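Local coordinates for protein alpha-toxin (Clostridium novyi, PDB 2VK9) that belongs to the large clostridial toxins and comprises here their catalytic part, a glycosyltransferase domain of the GT-A type with a helical N-terminal region, at residues E44-L49 and S81-L86; K88-S93 and K364-E369. All coordinates share one frame; numbering follows the deposited sequence.

Contact 1 (E44-L49 and S81-L86); sequences EIYSKL and SELREL
I45 and L86 meet because each sends a carbon across the gap from a position anti to its own backbone N: CG2 in I45, and CG in L86 (chi1 -173°). L86 then bends at chi2 (63°), which lays both its methyls against the isoleucine. I45 CG2 stands 3.6 Å from L86 CD2, while I45 CD1 lies 3.9 Å from L86 CD1, and the two side chains pass at a slant. The helix segments run antiparallel, 174° between directions, with axes 10.9 Å apart, so large side chains must fill the space between them. Opposite each other at the middle are Y46 and L83: L83 CD1 approaches the ring at Y46 CE1, 4.1 Å away. One turn on from I45 and one turn back from L86, L49 lies at about a right angle to E82 and touches its aliphatic part, L49 CD2 3.8 Å from E82 CG. F33 of helix 21-35 covers I45, L49 and E82, and F490 packs on Y46, L49 and L83. The tyrosine hydroxyl is satisfied by a hydrogen bond to T487 O. With no polar bond between the segments, the fit of branched side chains and glutamate methylenes probably sets how the helices lie.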
loop_
_atom_site.group_PDB
_atom_site.type_symbol
_atom_site.label_atom_id
_atom_site.label_comp_id
_atom_site.label_asym_id
_atom_site.label_seq_id
_atom_site.Cartn_x
_atom_site.Cartn_y
_atom_site.Cartn_z
ATOM N N GLU A 44 -7.828 24.179 12.448
ATOM C CA GLU A 44 -7.802 25.585 12.042
ATOM C C GLU A 44 -6.409 26.195 12.107
ATOM O O GLU A 44 -6.097 27.107 11.337
ATOM C CB GLU A 44 -8.813 26.426 12.820
ATOM C CG GLU A 44 -10.277 26.199 12.360
ATOM C CD GLU A 44 -10.498 26.433 10.851
ATOM O OE1 GLU A 44 -10.427 27.601 10.408
ATOM O OE2 GLU A 44 -10.756 25.449 10.116
ATOM N N ILE A 45 -5.576 25.685 13.015
ATOM C CA ILE A 45 -4.157 26.013 13.030
ATOM C C ILE A 45 -3.507 25.447 11.774
ATOM O O ILE A 45 -2.701 26.119 11.140
ATOM C CB ILE A 45 -3.444 25.484 14.290
ATOM C CG1 ILE A 45 -4.068 26.091 15.543
ATOM C CG2 ILE A 45 -1.960 25.816 14.265
ATOM C CD1 ILE A 45 -3.623 25.422 16.825
ATOM N N TYR A 46 -3.864 24.226 11.394
ATOM C CA TYR A 46 -3.295 23.649 10.179
ATOM C C TYR A 46 -3.694 24.455 8.948
ATOM O O TYR A 46 -2.880 24.642 8.051
ATOM C CB TYR A 46 -3.672 22.178 10.002
ATOM C CG TYR A 46 -3.105 21.565 8.742
ATOM C CD1 TYR A 46 -1.877 20.918 8.750
ATOM C CD2 TYR A 46 -3.800 21.634 7.538
ATOM C CE1 TYR A 46 -1.354 20.355 7.596
ATOM C CE2 TYR A 46 -3.281 21.079 6.377
ATOM C CZ TYR A 46 -2.063 20.442 6.415
ATOM O OH TYR A 46 -1.564 19.892 5.263
ATOM N N SER A 47 -4.937 24.928 8.903
ATOM C CA SER A 47 -5.398 25.733 7.774
ATOM C C SER A 47 -4.709 27.097 7.721
ATOM O O SER A 47 -4.413 27.599 6.634
ATOM C CB SER A 47 -6.919 25.905 7.788
ATOM O OG SER A 47 -7.314 26.831 8.786
ATOM N N LYS A 48 -4.452 27.690 8.888
ATOM C CA LYS A 48 -3.742 28.969 8.959
ATOM C C LYS A 48 -2.281 28.866 8.528
ATOM O O LYS A 48 -1.756 29.776 7.882
ATOM C CB LYS A 48 -3.862 29.603 10.342
ATOM C CG LYS A 48 -5.097 30.473 10.483
ATOM C CD LYS A 48 -5.203 31.064 11.875
ATOM C CE LYS A 48 -6.587 31.659 12.094
ATOM N NZ LYS A 48 -6.633 32.471 13.352
ATOM N N LEU A 49 -1.634 27.761 8.873
ATOM C CA LEU A 49 -0.295 27.474 8.364
ATOM C C LEU A 49 -0.354 27.218 6.860
ATOM O O LEU A 49 0.596 27.508 6.135
ATOM C CB LEU A 49 0.310 26.268 9.081
ATOM C CG LEU A 49 0.642 26.428 10.563
ATOM C CD1 LEU A 49 0.817 25.073 11.210
ATOM C CD2 LEU A 49 1.891 27.273 10.738
ATOM N N SER A 81 8.380 23.136 10.718
ATOM C CA SER A 81 8.782 22.903 12.099
ATOM C C SER A 81 7.628 23.178 13.036
ATOM O O SER A 81 7.530 22.572 14.099
ATOM C CB SER A 81 9.976 23.778 12.472
ATOM O OG SER A 81 11.158 23.265 11.882
ATOM N N GLU A 82 6.759 24.097 12.634
ATOM C CA GLU A 82 5.587 24.421 13.414
ATOM C C GLU A 82 4.548 23.325 13.238
ATOM O O GLU A 82 3.831 22.997 14.178
ATOM C CB GLU A 82 5.028 25.787 13.010
ATOM C CG GLU A 82 3.844 26.259 13.848
ATOM C CD GLU A 82 4.232 26.778 15.233
ATOM O OE1 GLU A 82 5.432 26.728 15.611
ATOM O OE2 GLU A 82 3.319 27.255 15.946
ATOM N N LEU A 83 4.480 22.760 12.034
ATOM C CA LEU A 83 3.589 21.635 11.756
ATOM C C LEU A 83 4.012 20.453 12.619
ATOM O O LEU A 83 3.179 19.840 13.280
ATOM C CB LEU A 83 3.641 21.262 10.275
ATOM C CG LEU A 83 2.421 20.643 9.589
ATOM C CD1 LEU A 83 2.709 20.465 8.131
ATOM C CD2 LEU A 83 2.070 19.312 10.149
ATOM N N ARG A 84 5.314 20.173 12.617
ATOM C CA ARG A 84 5.920 19.146 13.459
ATOM C C ARG A 84 5.571 19.282 14.936
ATOM O O ARG A 84 5.292 18.280 15.592
ATOM C CB ARG A 84 7.438 19.137 13.284
ATOM C CG ARG A 84 7.879 18.395 12.053
ATOM C CD ARG A 84 9.365 18.526 11.789
ATOM N NE ARG A 84 10.178 17.670 12.655
ATOM C CZ ARG A 84 11.514 17.666 12.656
ATOM N NH1 ARG A 84 12.190 18.471 11.827
ATOM N NH2 ARG A 84 12.185 16.863 13.484
ATOM N N GLU A 85 5.589 20.510 15.456
ATOM C CA GLU A 85 5.235 20.755 16.851
ATOM C C GLU A 85 3.749 20.555 17.092
ATOM O O GLU A 85 3.346 20.040 18.130
ATOM C CB GLU A 85 5.650 22.163 17.292
ATOM C CG GLU A 85 7.132 22.307 17.668
ATOM C CD GLU A 85 7.583 21.348 18.781
ATOM O OE1 GLU A 85 6.911 21.288 19.847
ATOM O OE2 GLU A 85 8.621 20.659 18.582
ATOM N N LEU A 86 2.942 20.957 16.120
ATOM C CA LEU A 86 1.498 20.845 16.238
ATOM C C LEU A 86 1.077 19.384 16.263
ATOM O O LEU A 86 0.205 19.004 17.039
ATOM C CB LEU A 86 0.792 21.582 15.095
ATOM C CG LEU A 86 -0.740 21.661 15.215
ATOM C CD1 LEU A 86 -1.167 22.465 16.451
ATOM C CD2 LEU A 86 -1.363 22.237 13.944
#

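Contact 2 (K88-S93 and K364-E369); sequences KNSRTS and KISQLE
R91 CB lies against the backbone of the 364-369 loop, 3.4 Å from S366 N, where the two chains pass nearest. Here S366 OG donates a hydrogen bond to S90 OG; the modelled separation, very short, carries little weight at this resolution. As acceptor, S90 OG can turn its own proton toward the carbonyls of L86 and I87, which share it. E369 OE2 accepts from S366 N at 2.9 Å, nearly straight (175°) but on the anti side of the carboxylate. That bond steadies the acid beneath R91, whose chain swings at chi3 (137°) to bring the guanidinium over it. Both carboxylate oxygens come over one guanidinium face, toward its rim, the planes 68° apart and so not stacked. R91 NH1 is 3.0 Å from E369 OE2, a salt bridge held by charge, because the oxygen sits well off the guanidinium plane. Toward solvent the contact thins out: at one end exposed K364 only lays its CB 3.3 Å from R91 O; at another a water donates to S90 O and weakly accepts from Q367 N. The type I turn 366-369 packs on I87 of helix 69-90 and leads into strand 371-376, whose L371 touches R91 and I365.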
loop_
_atom_site.group_PDB
_atom_site.type_symbol
_atom_site.label_atom_id
_atom_site.label_comp_id
_atom_site.label_asym_id
_atom_site.label_seq_id
_atom_site.Cartn_x
_atom_site.Cartn_y
_atom_site.Cartn_z
ATOM N N LYS A 88 2.977 16.797 17.184
ATOM C CA LYS A 88 3.463 16.168 18.412
ATOM C C LYS A 88 2.612 16.424 19.644
ATOM O O LYS A 88 2.473 15.535 20.490
ATOM C CB LYS A 88 4.916 16.548 18.694
ATOM C CG LYS A 88 5.887 15.718 17.890
ATOM C CD LYS A 88 7.332 16.138 18.107
ATOM C CE LYS A 88 8.242 15.480 17.054
ATOM N NZ LYS A 88 9.646 16.009 17.097
ATOM N N ASN A 89 2.037 17.616 19.764
ATOM C CA ASN A 89 1.256 17.906 20.962
ATOM C C ASN A 89 -0.252 17.834 20.743
ATOM O O ASN A 89 -1.036 18.101 21.647
ATOM C CB ASN A 89 1.719 19.210 21.643
ATOM C CG ASN A 89 1.018 20.435 21.103
ATOM O OD1 ASN A 89 1.218 20.828 19.953
ATOM N ND2 ASN A 89 0.195 21.058 21.941
ATOM N N SER A 90 -0.648 17.448 19.538
ATOM C CA SER A 90 -2.044 17.149 19.261
ATOM C C SER A 90 -2.248 15.647 19.317
ATOM O O SER A 90 -3.371 15.163 19.203
ATOM C CB SER A 90 -2.480 17.695 17.899
ATOM O OG SER A 90 -1.696 17.146 16.855
ATOM N N ARG A 91 -1.157 14.906 19.471
ATOM C CA ARG A 91 -1.282 13.499 19.801
ATOM C C ARG A 91 -1.188 13.311 21.314
ATOM O O ARG A 91 -0.784 12.265 21.817
ATOM C CB ARG A 91 -0.309 12.611 19.017
ATOM C CG ARG A 91 1.153 12.935 19.101
ATOM C CD ARG A 91 1.922 11.835 18.396
ATOM N NE ARG A 91 3.004 12.340 17.553
ATOM C CZ ARG A 91 3.568 11.647 16.563
ATOM N NH1 ARG A 91 3.151 10.414 16.288
ATOM N NH2 ARG A 91 4.546 12.179 15.841
ATOM N N THR A 92 -1.588 14.342 22.040
ATOM C CA THR A 92 -1.653 14.242 23.473
ATOM C C THR A 92 -3.113 13.998 23.870
ATOM O O THR A 92 -4.036 14.652 23.356
ATOM C CB THR A 92 -0.972 15.458 24.149
ATOM O OG1 THR A 92 0.007 14.979 25.077
ATOM C CG2 THR A 92 -1.973 16.380 24.864
ATOM N N SER A 93 -3.319 13.012 24.739
ATOM C CA SER A 93 -4.667 12.582 25.120
ATOM C C SER A 93 -5.636 12.368 23.928
ATOM O O SER A 93 -6.778 12.830 23.943
ATOM C CB SER A 93 -5.261 13.541 26.165
ATOM O OG SER A 93 -5.741 14.730 25.556
ATOM N N LYS A 364 -1.320 6.677 20.839
ATOM C CA LYS A 364 -1.498 8.128 20.651
ATOM C C LYS A 364 -1.372 8.508 19.172
ATOM O O LYS A 364 -0.417 8.127 18.510
ATOM C CB LYS A 364 -0.493 8.958 21.465
ATOM C CG LYS A 364 -0.193 8.508 22.875
ATOM C CD LYS A 364 -1.285 8.846 23.856
ATOM C CE LYS A 364 -0.857 8.420 25.277
ATOM N NZ LYS A 364 -2.021 8.137 26.197
ATOM N N ILE A 365 -2.325 9.259 18.654
ATOM C CA ILE A 365 -2.266 9.644 17.254
ATOM C C ILE A 365 -2.907 11.005 17.015
ATOM O O ILE A 365 -4.008 11.280 17.498
ATOM C CB ILE A 365 -2.876 8.571 16.316
ATOM C CG1 ILE A 365 -2.681 8.973 14.857
ATOM C CG2 ILE A 365 -4.342 8.369 16.602
ATOM C CD1 ILE A 365 -2.749 7.822 13.877
ATOM N N SER A 366 -2.205 11.853 16.274
ATOM C CA SER A 366 -2.713 13.170 15.935
ATOM C C SER A 366 -3.777 13.040 14.845
ATOM O O SER A 366 -3.639 12.210 13.946
ATOM C CB SER A 366 -1.569 14.066 15.460
ATOM O OG SER A 366 -2.047 15.364 15.158
ATOM N N GLN A 367 -4.827 13.856 14.924
ATOM C CA GLN A 367 -5.871 13.861 13.896
ATOM C C GLN A 367 -5.373 14.339 12.522
ATOM O O GLN A 367 -6.107 14.283 11.536
ATOM C CB GLN A 367 -7.071 14.697 14.337
ATOM C CG GLN A 367 -6.801 16.184 14.393
ATOM C CD GLN A 367 -8.075 17.012 14.518
ATOM O OE1 GLN A 367 -9.124 16.692 13.912
ATOM N NE2 GLN A 367 -7.993 18.094 15.304
ATOM N N LEU A 368 -4.129 14.808 12.470
ATOM C CA LEU A 368 -3.520 15.290 11.240
ATOM C C LEU A 368 -2.766 14.187 10.499
ATOM O O LEU A 368 -2.609 14.263 9.281
ATOM C CB LEU A 368 -2.558 16.439 11.548
ATOM C CG LEU A 368 -3.090 17.768 12.115
ATOM C CD1 LEU A 368 -1.931 18.634 12.582
ATOM C CD2 LEU A 368 -3.957 18.520 11.108
ATOM N N GLU A 369 -2.313 13.168 11.233
ATOM C CA GLU A 369 -1.409 12.141 10.701
ATOM C C GLU A 369 -2.091 10.778 10.479
ATOM O O GLU A 369 -3.215 10.546 10.915
ATOM C CB GLU A 369 -0.174 11.988 11.625
ATOM C CG GLU A 369 -0.477 11.378 13.026
ATOM C CD GLU A 369 0.708 11.405 14.041
ATOM O OE1 GLU A 369 1.887 11.619 13.643
ATOM O OE2 GLU A 369 0.446 11.200 15.259
HETATM O O HOH W 1 -5.933 15.747 17.502
#

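From the N terminus, the chain runs through helix 42-62, turns, and comes back along helix 69-90; contact 1 closes this short, mostly helical hairpin, with 31 residues between its segments. Contact 2 opens only after that, at the end of the same helix, and spans a far longer loop of 270 residues before the chain returns at 364-369. The two therefore follow in series, neither nesting nor crossing. Their centres lie 12 Å apart, and L368 links them directly: its CD2 is 3.8 Å from Y46 CB, and its CD1 3.9 Å from L86 CD2. Together they join the N-terminal helices to the approach to edge strand 371-376 of the mixed sheet in the glycosyltransferase domain.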